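Local coordinates for periplasmic binding protein/LacI transcriptional regulator (Mycobacterium smegmatis, PDB 6HYH) that binds beta-D-fucofuranose and probably serves as the solute-binding component of an L-arabinofuranose ABC transporter, at residues T103-D108 / A156-D161; I119-I124 / T287-F292; G184-S189 / F209-D214; V239-D244 / I257-P262. One frame throughout, in Å; residues are numbered along the deposited sequence.

Contact 1: residues T103-D108 / A156-D161; sequences TDRAVD and ADPAID. With ZN (zinc ion), chain F; GYE (beta-D-fucofuranose), chain K.
Arg105 lies crosswise over Pro158, the two side chains meeting at about a right angle, with Arg105 CG 3.5 Å from Pro158 CD. The pair joins the two lobes of a periplasmic binding protein fold across the sugar cleft: Arg105 belongs to the loop after strand 100-103 of one sheet, Pro158 to the first turn of helix 157-170 in the other lobe. The arginine chain runs extended from CG to NE and brings its guanidinium to the ligand edge-on. NE donates an almost straight bond to O5 of beta-D-fucofuranose (2.9 Å, 175°), and NH2 donates to the sugar O4 at 3.0 Å. One face of the guanidinium rests on Ala156, whose CB is 3.4 Å from NH1, and NH1 is also bonded to the carbonyl of Val81. The sugar O5 in turn donates to Asp104 OD2 at 2.9 Å, so this hydroxyl is held by an acid and an arginine together; Arg31 forms a salt bridge with the same oxygen, and Asp104 OD1 is hydrogen-bonded to Ser79 OG. At the start of helix 157-170, Asp157 has its CG anti to the backbone N (chi1 -164°), which turns the carboxylate to Ala106 of the loop. There OD2 accepts a weak bond from Ala106 N, while OD1 pairs with Arg83. Asp157 shares a zinc site with Asp161, whose OD2 binds the metal at 2.3 Å.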
# COMPACT_ATOMS: atom_id res chain seq x y z
N THR A 103 11.54 -6.00 6.03
CA THR A 103 12.75 -5.62 5.33
C THR A 103 12.71 -6.17 3.90
O THR A 103 12.26 -7.31 3.69
CB THR A 103 14.01 -6.11 6.08
OG1 THR A 103 14.02 -7.54 6.10
CG2 THR A 103 14.02 -5.60 7.48
N ASP A 104 13.10 -5.31 2.94
CA ASP A 104 13.36 -5.50 1.51
C ASP A 104 12.11 -5.94 0.74
O ASP A 104 11.73 -5.25 -0.21
CB ASP A 104 14.59 -6.41 1.20
CG ASP A 104 14.26 -7.88 1.06
OD1 ASP A 104 13.31 -8.34 1.71
OD2 ASP A 104 14.94 -8.56 0.24
N ARG A 105 11.43 -7.02 1.13
CA ARG A 105 10.31 -7.55 0.36
C ARG A 105 8.98 -7.27 1.07
O ARG A 105 8.89 -7.33 2.30
CB ARG A 105 10.46 -9.06 0.13
CG ARG A 105 11.59 -9.42 -0.80
CD ARG A 105 11.54 -10.87 -1.25
NE ARG A 105 12.77 -11.23 -1.97
CZ ARG A 105 13.06 -12.45 -2.42
NH1 ARG A 105 12.21 -13.45 -2.24
NH2 ARG A 105 14.20 -12.68 -3.05
N ALA A 106 7.93 -6.99 0.29
CA ALA A 106 6.63 -6.68 0.87
C ALA A 106 5.82 -7.95 1.16
O ALA A 106 6.10 -9.03 0.63
CB ALA A 106 5.84 -5.78 -0.07
N VAL A 107 4.81 -7.79 2.02
CA VAL A 107 3.79 -8.81 2.26
C VAL A 107 2.47 -8.27 1.71
O VAL A 107 2.25 -7.06 1.70
CB VAL A 107 3.60 -9.16 3.75
CG1 VAL A 107 4.93 -9.44 4.43
CG2 VAL A 107 2.83 -8.05 4.46
N ASP A 108 1.60 -9.17 1.26
CA ASP A 108 0.29 -8.77 0.75
C ASP A 108 -0.73 -9.25 1.77
O ASP A 108 -1.27 -10.36 1.68
CB ASP A 108 0.00 -9.28 -0.65
CG ASP A 108 -0.70 -8.24 -1.50
OD1 ASP A 108 -1.72 -7.68 -1.02
OD2 ASP A 108 -0.19 -7.92 -2.60
N ALA A 156 7.60 -13.39 -5.31
CA ALA A 156 8.34 -12.42 -4.49
C ALA A 156 8.10 -10.99 -4.97
O ALA A 156 7.97 -10.73 -6.17
CB ALA A 156 9.84 -12.72 -4.51
N ASP A 157 8.01 -10.06 -4.00
CA ASP A 157 7.79 -8.65 -4.27
C ASP A 157 8.69 -8.15 -5.40
O ASP A 157 8.20 -7.66 -6.43
CB ASP A 157 8.03 -7.85 -3.00
CG ASP A 157 7.47 -6.44 -3.08
OD1 ASP A 157 6.33 -6.30 -3.60
OD2 ASP A 157 8.14 -5.48 -2.60
N PRO A 158 10.02 -8.28 -5.27
CA PRO A 158 10.92 -7.68 -6.28
C PRO A 158 10.69 -8.19 -7.70
O PRO A 158 10.76 -7.39 -8.65
CB PRO A 158 12.33 -8.05 -5.77
CG PRO A 158 12.11 -9.12 -4.66
CD PRO A 158 10.76 -8.78 -4.09
N ALA A 159 10.45 -9.49 -7.89
CA ALA A 159 10.23 -10.02 -9.23
C ALA A 159 9.00 -9.38 -9.88
O ALA A 159 9.07 -8.87 -11.01
CB ALA A 159 10.08 -11.53 -9.18
N ILE A 160 7.88 -9.36 -9.15
CA ILE A 160 6.63 -8.82 -9.68
C ILE A 160 6.78 -7.34 -10.01
O ILE A 160 6.40 -6.88 -11.10
CB ILE A 160 5.49 -9.07 -8.67
CG1 ILE A 160 5.21 -10.57 -8.54
CG2 ILE A 160 4.25 -8.31 -9.05
CD1 ILE A 160 4.54 -10.97 -7.26
N ASP A 161 7.36 -6.58 -9.08
CA ASP A 161 7.54 -5.15 -9.30
C ASP A 161 8.52 -4.87 -10.43
O ASP A 161 8.30 -3.98 -11.25
CB ASP A 161 8.02 -4.49 -8.01
CG ASP A 161 6.90 -4.25 -7.04
OD1 ASP A 161 5.82 -3.84 -7.52
OD2 ASP A 161 7.06 -4.47 -5.81
ZN ZN F . 5.98 -3.51 -3.97
O3 GYE K . 17.33 -8.48 -6.03
C2 GYE K . 17.93 -10.77 -5.31
C1 GYE K . 17.59 -11.55 -4.04
O5 GYE K . 14.61 -9.13 -2.55
C6 GYE K . 15.57 -7.23 -3.78
O4 GYE K . 16.48 -10.85 -3.47
C5 GYE K . 15.80 -8.59 -3.15
C4 GYE K . 16.24 -9.62 -4.16
C3 GYE K . 17.54 -9.35 -4.92
O1 GYE K . 17.24 -12.89 -4.26
O2 GYE K . 19.30 -10.80 -5.67

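Contact 2: residues I119-I124 / T287-F292; sequences IGADFI and TPDEAF. With ZN (zinc ion), chain D.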
# COMPACT_ATOMS: atom_id res chain seq x y z
N ILE A 119 11.34 -1.29 5.39
CA ILE A 119 12.56 -0.66 4.91
C ILE A 119 13.07 -1.49 3.74
O ILE A 119 13.46 -2.65 3.92
CB ILE A 119 13.65 -0.53 5.99
CG1 ILE A 119 14.87 0.17 5.38
CG2 ILE A 119 14.02 -1.91 6.55
CD1 ILE A 119 15.95 0.57 6.39
N GLY A 120 13.07 -0.89 2.56
CA GLY A 120 13.46 -1.62 1.37
C GLY A 120 13.66 -0.63 0.25
O GLY A 120 13.59 0.58 0.45
N ALA A 121 13.96 -1.18 -0.92
CA ALA A 121 14.20 -0.43 -2.15
C ALA A 121 12.89 -0.30 -2.92
O ALA A 121 11.89 -0.96 -2.62
CB ALA A 121 15.26 -1.14 -2.99
N ASP A 122 12.90 0.57 -3.94
CA ASP A 122 11.72 0.73 -4.80
C ASP A 122 11.92 -0.11 -6.05
O ASP A 122 12.42 0.38 -7.08
CB ASP A 122 11.49 2.19 -5.16
CG ASP A 122 10.27 2.39 -6.06
OD1 ASP A 122 9.73 1.35 -6.55
OD2 ASP A 122 9.83 3.56 -6.23
N PHE A 123 11.44 -1.36 -6.00
CA PHE A 123 11.69 -2.34 -7.06
C PHE A 123 11.06 -1.93 -8.39
O PHE A 123 11.62 -2.20 -9.47
CB PHE A 123 11.13 -3.68 -6.63
CG PHE A 123 11.70 -4.16 -5.36
CD1 PHE A 123 13.07 -4.21 -5.20
CD2 PHE A 123 10.88 -4.59 -4.34
CE1 PHE A 123 13.63 -4.67 -4.03
CE2 PHE A 123 11.41 -5.06 -3.17
CZ PHE A 123 12.80 -5.10 -3.01
N ILE A 124 9.85 -1.35 -8.35
CA ILE A 124 9.22 -0.93 -9.60
C ILE A 124 10.16 -0.00 -10.36
O ILE A 124 10.38 -0.17 -11.56
CB ILE A 124 7.87 -0.25 -9.36
CG1 ILE A 124 6.88 -1.20 -8.69
CG2 ILE A 124 7.33 0.29 -10.67
CD1 ILE A 124 5.67 -0.45 -8.19
N THR A 287 15.33 2.87 0.39
CA THR A 287 16.78 2.88 0.19
C THR A 287 17.12 3.33 -1.23
O THR A 287 16.45 2.91 -2.19
CB THR A 287 17.36 1.49 0.44
OG1 THR A 287 16.97 0.59 -0.61
CG2 THR A 287 16.83 0.97 1.76
N PRO A 288 18.13 4.20 -1.39
CA PRO A 288 18.37 4.84 -2.69
C PRO A 288 18.95 3.87 -3.68
O PRO A 288 19.45 2.79 -3.33
CB PRO A 288 19.38 5.96 -2.39
CG PRO A 288 19.44 6.02 -0.88
CD PRO A 288 19.10 4.65 -0.38
N ASP A 289 18.90 4.29 -4.94
CA ASP A 289 19.45 3.54 -6.05
C ASP A 289 20.17 4.48 -7.00
O ASP A 289 19.88 5.67 -7.09
CB ASP A 289 18.34 2.77 -6.78
CG ASP A 289 17.59 1.76 -5.87
OD1 ASP A 289 18.19 1.20 -4.90
OD2 ASP A 289 16.39 1.51 -6.15
N GLU A 290 21.13 3.92 -7.71
CA GLU A 290 21.80 4.56 -8.82
C GLU A 290 22.04 3.50 -9.88
O GLU A 290 21.93 2.30 -9.60
CB GLU A 290 23.13 5.18 -8.39
CG GLU A 290 23.98 4.22 -7.56
CD GLU A 290 25.42 4.64 -7.51
OE1 GLU A 290 25.87 5.31 -8.48
OE2 GLU A 290 26.09 4.30 -6.52
N ALA A 291 22.39 3.93 -11.09
CA ALA A 291 22.69 2.99 -12.16
C ALA A 291 24.08 3.25 -12.72
O ALA A 291 24.64 4.35 -12.57
CB ALA A 291 21.66 3.06 -13.27
N PHE A 292 24.66 2.21 -13.32
CA PHE A 292 26.03 2.24 -13.83
C PHE A 292 26.13 1.74 -15.28
O PHE A 292 25.46 0.77 -15.66
CB PHE A 292 26.91 1.35 -12.97
CG PHE A 292 26.91 1.71 -11.50
CD1 PHE A 292 26.16 0.99 -10.57
CD2 PHE A 292 27.74 2.73 -11.05
CE1 PHE A 292 26.22 1.34 -9.18
CE2 PHE A 292 27.82 3.09 -9.69
CZ PHE A 292 27.05 2.40 -8.75
ZN ZN D . 25.43 3.65 -4.74
O HOH W 1 27.05 3.00 -3.36
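Gly120 and Thr287 meet in the interlobe hinge, the set of chain crossings by which a type I periplasmic binding protein passes between its two lobes. Residues 119-124 leave strand 117-121 for helix 123-137, and residues 287-292 leave strand 284-287 for the short strand 291-292 of the second sheet. The two paths start side by side and then diverge. Thr287 N donates to Gly120 O at 2.9 Å, approaching from above the carbonyl plane, 37° out of it. The two branches of the threonine side chain touch successive residues of the neighbouring strand. Its OG1 sits between its own backbone N and carbonyl carbon (chi1 71°) and lies against Ala121, 3.4 Å from CB; the methyl CG2, on the other branch, rests on the Gly120 peptide, 3.5 Å from Gly120 O. Ile119 meets the same methyl more loosely and at about a right angle. Beyond this point Asp122 caps the new helix, its OD1 accepting from Glu125 N, and the ring of Phe123, part of the sugar pocket, has Ala121 O over the centre of one face. Arg284 donates to that carbonyl as well, and Arg129 holds the carbonyl of Asp289 on the diverging segment. Just before strand 291-292, Glu290 joins a zinc site with Glu259 and with His314 of the third subunit, a residue of the histidine tag. Glu290 OE2 binds the zinc ion at 2.0 Å, and a water lies 2.2 Å from the metal.

Contact 3: residues G184-S189 / F209-D214; sequences GDFTRS and FAQNDD. With GYE (beta-D-fucofuranose), chain K.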
# COMPACT_ATOMS: atom_id res chain seq x y z
N GLY A 184 13.79 -17.67 -13.09
CA GLY A 184 15.08 -18.30 -12.89
C GLY A 184 15.48 -18.31 -11.42
O GLY A 184 16.63 -18.63 -11.06
N ASP A 185 14.51 -18.00 -10.55
CA ASP A 185 14.64 -18.12 -9.09
C ASP A 185 15.77 -17.30 -8.50
O ASP A 185 16.30 -17.65 -7.43
CB ASP A 185 14.83 -19.58 -8.69
CG ASP A 185 13.56 -20.23 -8.31
OD1 ASP A 185 12.90 -19.73 -7.36
OD2 ASP A 185 13.22 -21.22 -8.99
N PHE A 186 16.10 -16.18 -9.12
CA PHE A 186 17.14 -15.27 -8.60
C PHE A 186 18.47 -16.00 -8.37
O PHE A 186 19.24 -15.64 -7.47
CB PHE A 186 16.67 -14.62 -7.29
CG PHE A 186 15.73 -13.49 -7.47
CD1 PHE A 186 15.90 -12.56 -8.49
CD2 PHE A 186 14.66 -13.32 -6.60
CE1 PHE A 186 14.99 -11.47 -8.63
CE2 PHE A 186 13.77 -12.25 -6.74
CZ PHE A 186 13.94 -11.33 -7.76
N THR A 187 18.79 -16.99 -9.20
CA THR A 187 20.01 -17.76 -8.97
C THR A 187 20.83 -17.74 -10.24
O THR A 187 20.32 -17.51 -11.34
CB THR A 187 19.72 -19.21 -8.50
OG1 THR A 187 19.33 -20.05 -9.60
CG2 THR A 187 18.66 -19.22 -7.46
N ARG A 188 22.14 -17.95 -10.08
CA ARG A 188 22.98 -18.12 -11.26
C ARG A 188 22.54 -19.32 -12.10
O ARG A 188 22.30 -19.19 -13.31
CB ARG A 188 24.44 -18.29 -10.85
CG ARG A 188 25.18 -17.01 -10.77
CD ARG A 188 26.54 -17.29 -10.22
NE ARG A 188 27.07 -16.12 -9.53
CZ ARG A 188 28.24 -15.57 -9.82
NH1 ARG A 188 28.98 -16.11 -10.79
NH2 ARG A 188 28.67 -14.50 -9.14
N SER A 189 22.48 -20.50 -11.49
CA SER A 189 22.10 -21.69 -12.25
C SER A 189 20.75 -21.51 -12.92
O SER A 189 20.54 -21.95 -14.05
CB SER A 189 22.09 -22.89 -11.34
OG SER A 189 21.31 -22.55 -10.21
N PHE A 209 17.19 -8.93 -20.01
CA PHE A 209 16.91 -8.18 -18.80
C PHE A 209 16.92 -9.18 -17.65
O PHE A 209 16.03 -10.04 -17.57
CB PHE A 209 15.57 -7.47 -18.88
CG PHE A 209 15.11 -6.97 -17.54
CD1 PHE A 209 16.01 -6.38 -16.66
CD2 PHE A 209 13.78 -7.11 -17.15
CE1 PHE A 209 15.60 -5.91 -15.42
CE2 PHE A 209 13.35 -6.65 -15.91
CZ PHE A 209 14.28 -6.04 -15.04
N ALA A 210 17.91 -9.06 -16.76
CA ALA A 210 18.11 -10.00 -15.66
C ALA A 210 17.63 -9.35 -14.36
O ALA A 210 18.28 -8.43 -13.82
CB ALA A 210 19.57 -10.42 -15.58
N GLN A 211 16.54 -9.91 -13.81
CA GLN A 211 15.89 -9.29 -12.65
C GLN A 211 16.80 -9.24 -11.44
O GLN A 211 16.60 -8.39 -10.56
CB GLN A 211 14.58 -10.00 -12.31
CG GLN A 211 13.47 -9.72 -13.32
CD GLN A 211 12.14 -10.10 -12.79
OE1 GLN A 211 12.03 -10.54 -11.65
NE2 GLN A 211 11.11 -9.94 -13.61
N ASN A 212 17.77 -10.15 -11.35
CA ASN A 212 18.88 -9.93 -10.45
C ASN A 212 20.14 -10.29 -11.21
O ASN A 212 20.11 -11.12 -12.13
CB ASN A 212 18.73 -10.70 -9.11
CG ASN A 212 19.12 -12.18 -9.19
OD1 ASN A 212 19.12 -12.80 -10.25
ND2 ASN A 212 19.47 -12.74 -8.03
N ASP A 213 21.25 -9.60 -10.90
CA ASP A 213 22.36 -9.81 -11.81
C ASP A 213 23.03 -11.15 -11.60
O ASP A 213 23.84 -11.56 -12.43
CB ASP A 213 23.33 -8.60 -11.77
CG ASP A 213 23.89 -8.30 -10.42
OD1 ASP A 213 24.03 -9.28 -9.65
OD2 ASP A 213 24.21 -7.10 -10.15
N ASP A 214 22.65 -11.91 -10.57
CA ASP A 214 23.08 -13.31 -10.49
C ASP A 214 22.54 -14.11 -11.67
O ASP A 214 23.28 -14.87 -12.33
CB ASP A 214 22.62 -13.90 -9.17
CG ASP A 214 23.62 -13.68 -8.07
OD1 ASP A 214 24.73 -14.26 -8.16
OD2 ASP A 214 23.33 -12.89 -7.14
O3 GYE K . 17.33 -8.48 -6.03
C2 GYE K . 17.93 -10.77 -5.31
C1 GYE K . 17.59 -11.55 -4.04
O5 GYE K . 14.61 -9.13 -2.55
C6 GYE K . 15.57 -7.23 -3.78
O4 GYE K . 16.48 -10.85 -3.47
C5 GYE K . 15.80 -8.59 -3.15
C4 GYE K . 16.24 -9.62 -4.16
C3 GYE K . 17.54 -9.35 -4.92
O1 GYE K . 17.24 -12.89 -4.26
O2 GYE K . 19.30 -10.80 -5.67
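Asn212 ND2 donates to Phe186 O at 3.0 Å and to O2 of beta-D-fucofuranose at 3.1 Å, so one amide nitrogen ties two beta-to-alpha turns of the periplasmic binding protein fold to the ligand. The sugar bond is nearly straight (169°), whereas Phe186 O is met from well above its carbonyl plane. Asn212 OD1 faces the other way and caps helix 213-226 at Met215 N, which fixes the rotation of the amide. The second polar link is a salt bridge: Arg188 NE reaches Asp214 OD1 at 3.3 Å, nearly along the C-O axis of the acid. Both partners are held further, Arg188 NH2 by Asp244 and Asp214 OD2 by the backbone N of Gly29. Between these bonds the backbones also touch, Arg188 CA making a CA-H...O contact with Asp214 O. Packing is centred on the Phe186 ring, turned 53° from the amide plane of Asn212, with CD1 3.3 Å from Asn212 CG. Gln211 CB adds a looser contact at CE1. The ring offers one face to the sugar, whose C2 lies 4.1 Å above the ring plane, displaced toward the rim.

Contact 4: residues V239-D244 / I257-P262; sequences VDATHD and IVECNP. With ZN (zinc ion), chain C; ZN (zinc ion), chain D; GYE (beta-D-fucofuranose), chain K.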
# COMPACT_ATOMS: atom_id res chain seq x y z
N VAL A 239 19.58 -5.95 -12.42
CA VAL A 239 19.34 -5.23 -11.17
C VAL A 239 20.14 -5.87 -10.04
O VAL A 239 20.29 -7.10 -10.00
CB VAL A 239 17.85 -5.20 -10.83
CG1 VAL A 239 17.64 -4.42 -9.56
CG2 VAL A 239 17.07 -4.60 -11.99
N ASP A 240 20.68 -5.03 -9.14
CA ASP A 240 21.41 -5.36 -7.91
C ASP A 240 22.72 -4.58 -7.78
O ASP A 240 22.91 -3.79 -6.83
CB ASP A 240 21.71 -6.86 -7.76
CG ASP A 240 20.56 -7.61 -7.10
OD1 ASP A 240 19.55 -6.95 -6.73
OD2 ASP A 240 20.66 -8.86 -6.93
N ALA A 241 23.63 -4.74 -8.72
CA ALA A 241 24.95 -4.15 -8.57
C ALA A 241 25.69 -4.85 -7.45
O ALA A 241 26.25 -4.22 -6.55
CB ALA A 241 24.85 -2.64 -8.30
N THR A 242 25.65 -6.18 -7.49
CA THR A 242 26.43 -7.04 -6.61
C THR A 242 27.91 -6.89 -6.92
O THR A 242 28.29 -6.22 -7.89
CB THR A 242 26.03 -8.49 -6.80
OG1 THR A 242 26.32 -8.85 -8.15
CG2 THR A 242 24.52 -8.68 -6.52
N HIS A 243 28.75 -7.53 -6.12
CA HIS A 243 30.18 -7.46 -6.43
C HIS A 243 30.42 -8.01 -7.82
O HIS A 243 31.02 -7.34 -8.67
CB HIS A 243 31.02 -8.21 -5.40
CG HIS A 243 32.49 -7.87 -5.44
ND1 HIS A 243 33.40 -8.36 -4.52
CD2 HIS A 243 33.21 -7.10 -6.30
CE1 HIS A 243 34.61 -7.91 -4.82
NE2 HIS A 243 34.52 -7.13 -5.88
N ASP A 244 29.92 -9.21 -8.09
CA ASP A 244 30.29 -9.82 -9.36
C ASP A 244 29.54 -9.18 -10.50
O ASP A 244 30.09 -9.05 -11.60
CB ASP A 244 30.08 -11.34 -9.33
CG ASP A 244 30.97 -12.00 -8.28
OD1 ASP A 244 31.83 -11.28 -7.72
OD2 ASP A 244 30.83 -13.23 -8.02
N ILE A 257 23.70 -1.75 -15.17
CA ILE A 257 23.27 -2.32 -13.89
C ILE A 257 22.62 -1.22 -13.06
O ILE A 257 23.11 -0.09 -13.00
CB ILE A 257 24.44 -2.96 -13.10
CG1 ILE A 257 24.98 -4.21 -13.82
CG2 ILE A 257 24.00 -3.34 -11.68
CD1 ILE A 257 26.09 -5.00 -13.00
N VAL A 258 21.49 -1.57 -12.43
CA VAL A 258 20.81 -0.68 -11.50
C VAL A 258 21.09 -1.19 -10.08
O VAL A 258 21.04 -2.40 -9.85
CB VAL A 258 19.30 -0.63 -11.77
CG1 VAL A 258 18.64 0.33 -10.79
CG2 VAL A 258 19.03 -0.20 -13.21
N GLU A 259 21.47 -0.28 -9.17
CA GLU A 259 21.86 -0.67 -7.82
C GLU A 259 20.64 -1.05 -6.98
O GLU A 259 19.61 -0.36 -6.99
CB GLU A 259 22.60 0.49 -7.13
CG GLU A 259 23.62 0.09 -6.05
CD GLU A 259 24.36 1.30 -5.47
OE1 GLU A 259 23.71 2.30 -5.04
OE2 GLU A 259 25.61 1.28 -5.49
N CYS A 260 20.77 -2.11 -6.19
CA CYS A 260 19.86 -2.35 -5.09
C CYS A 260 20.71 -2.58 -3.85
O CYS A 260 21.64 -3.39 -3.87
CB CYS A 260 18.95 -3.57 -5.34
SG CYS A 260 17.63 -3.75 -4.06
N ASN A 261 20.42 -1.85 -2.79
CA ASN A 261 21.41 -1.65 -1.75
C ASN A 261 21.18 -2.66 -0.64
O ASN A 261 20.20 -2.54 0.13
CB ASN A 261 21.31 -0.22 -1.20
CG ASN A 261 22.52 0.18 -0.41
OD1 ASN A 261 23.04 -0.61 0.43
ND2 ASN A 261 23.00 1.41 -0.64
N PRO A 262 22.05 -3.66 -0.48
CA PRO A 262 21.78 -4.71 0.50
C PRO A 262 22.03 -4.32 1.94
O PRO A 262 21.55 -5.03 2.83
CB PRO A 262 22.75 -5.84 0.08
CG PRO A 262 23.90 -5.12 -0.61
CD PRO A 262 23.17 -4.00 -1.38
ZN ZN C . 32.82 -10.15 -3.54
ZN ZN D . 25.43 3.65 -4.74
O3 GYE K . 17.33 -8.48 -6.03
C2 GYE K . 17.93 -10.77 -5.31
C1 GYE K . 17.59 -11.55 -4.04
O5 GYE K . 14.61 -9.13 -2.55
C6 GYE K . 15.57 -7.23 -3.78
O4 GYE K . 16.48 -10.85 -3.47
C5 GYE K . 15.80 -8.59 -3.15
C4 GYE K . 16.24 -9.62 -4.16
C3 GYE K . 17.54 -9.35 -4.92
O1 GYE K . 17.24 -12.89 -4.26
O2 GYE K . 19.30 -10.80 -5.67
O HOH W 2 32.72 -11.93 -4.80
O HOH W 3 31.07 -9.96 -2.51
O HOH W 4 33.63 -10.48 -5.61
O HOH W 1 27.05 3.00 -3.36
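Ile257 lays its CG2 methyl over Ala241, 3.6 Å from Ala241 CB and 3.3 Å from Ala241 N. The branch can reach there because it stands anti to the backbone N of Ile257, while CG1 stands anti to the carbonyl carbon. Glu259, two residues on, meets the same alanine methyl, its CG 3.7 Å from Ala241 CB, so Ala241 is gripped between alternate residues of strand 256-259. Parallel pairing holds the backbones: Asp240 N donates to Val258 O at 2.7 Å, and Cys260 N returns a bond to Asp240 O at 2.8 Å. These bonds hold both sides of Asp240 where strand 235-238 gives way to the loop before helix 243-250. Its carboxylate is thereby presented to the ligand in a forked fashion, OD1 accepting from the sugar O3 at 2.8 Å and OD2 from O2 at 2.7 Å. Cys260 CB packs against Asp240 OD1. Glu259 is extended beyond CG in the other direction and uses both oxygens on a zinc ion, OE1 at 2.2 Å; Arg304 also donates to OE2. Thr242 caps helix 243-250 at Gly245 N, and its OG1 is also hydrogen-bonded to Asp213 OD1. The contact thus closes the beta-alpha-beta unit of strand 235-238, helix 243-250 and strand 256-259. Trp30 of helix 29-45 packs on Asp240, Phe123 of helix 123-137 on Cys260, and Asp213 of helix 213-226 on Ile257.

All four contacts are largely buried, within about 10 Å of the chain centre; in contact 3 Arg188 is partly exposed, whereas its partner Asp214 is buried. Contacts 1, 3 and 4 each supply polar groups to the same sugar, contact 1 chiefly by an arginine, contact 3 by an amide and an aromatic face, contact 4 by a carboxylate. Contact 2, in the hinge, relies mainly on backbone and small side chains, yet it touches contact 1 through Phe123. Contacts 2 and 4 share a zinc ion and adjoining strands, Glu290 O lying 2.7 Å from Glu259 N. Contacts 3 and 4 are tied by the Arg188-Asp244 salt bridge.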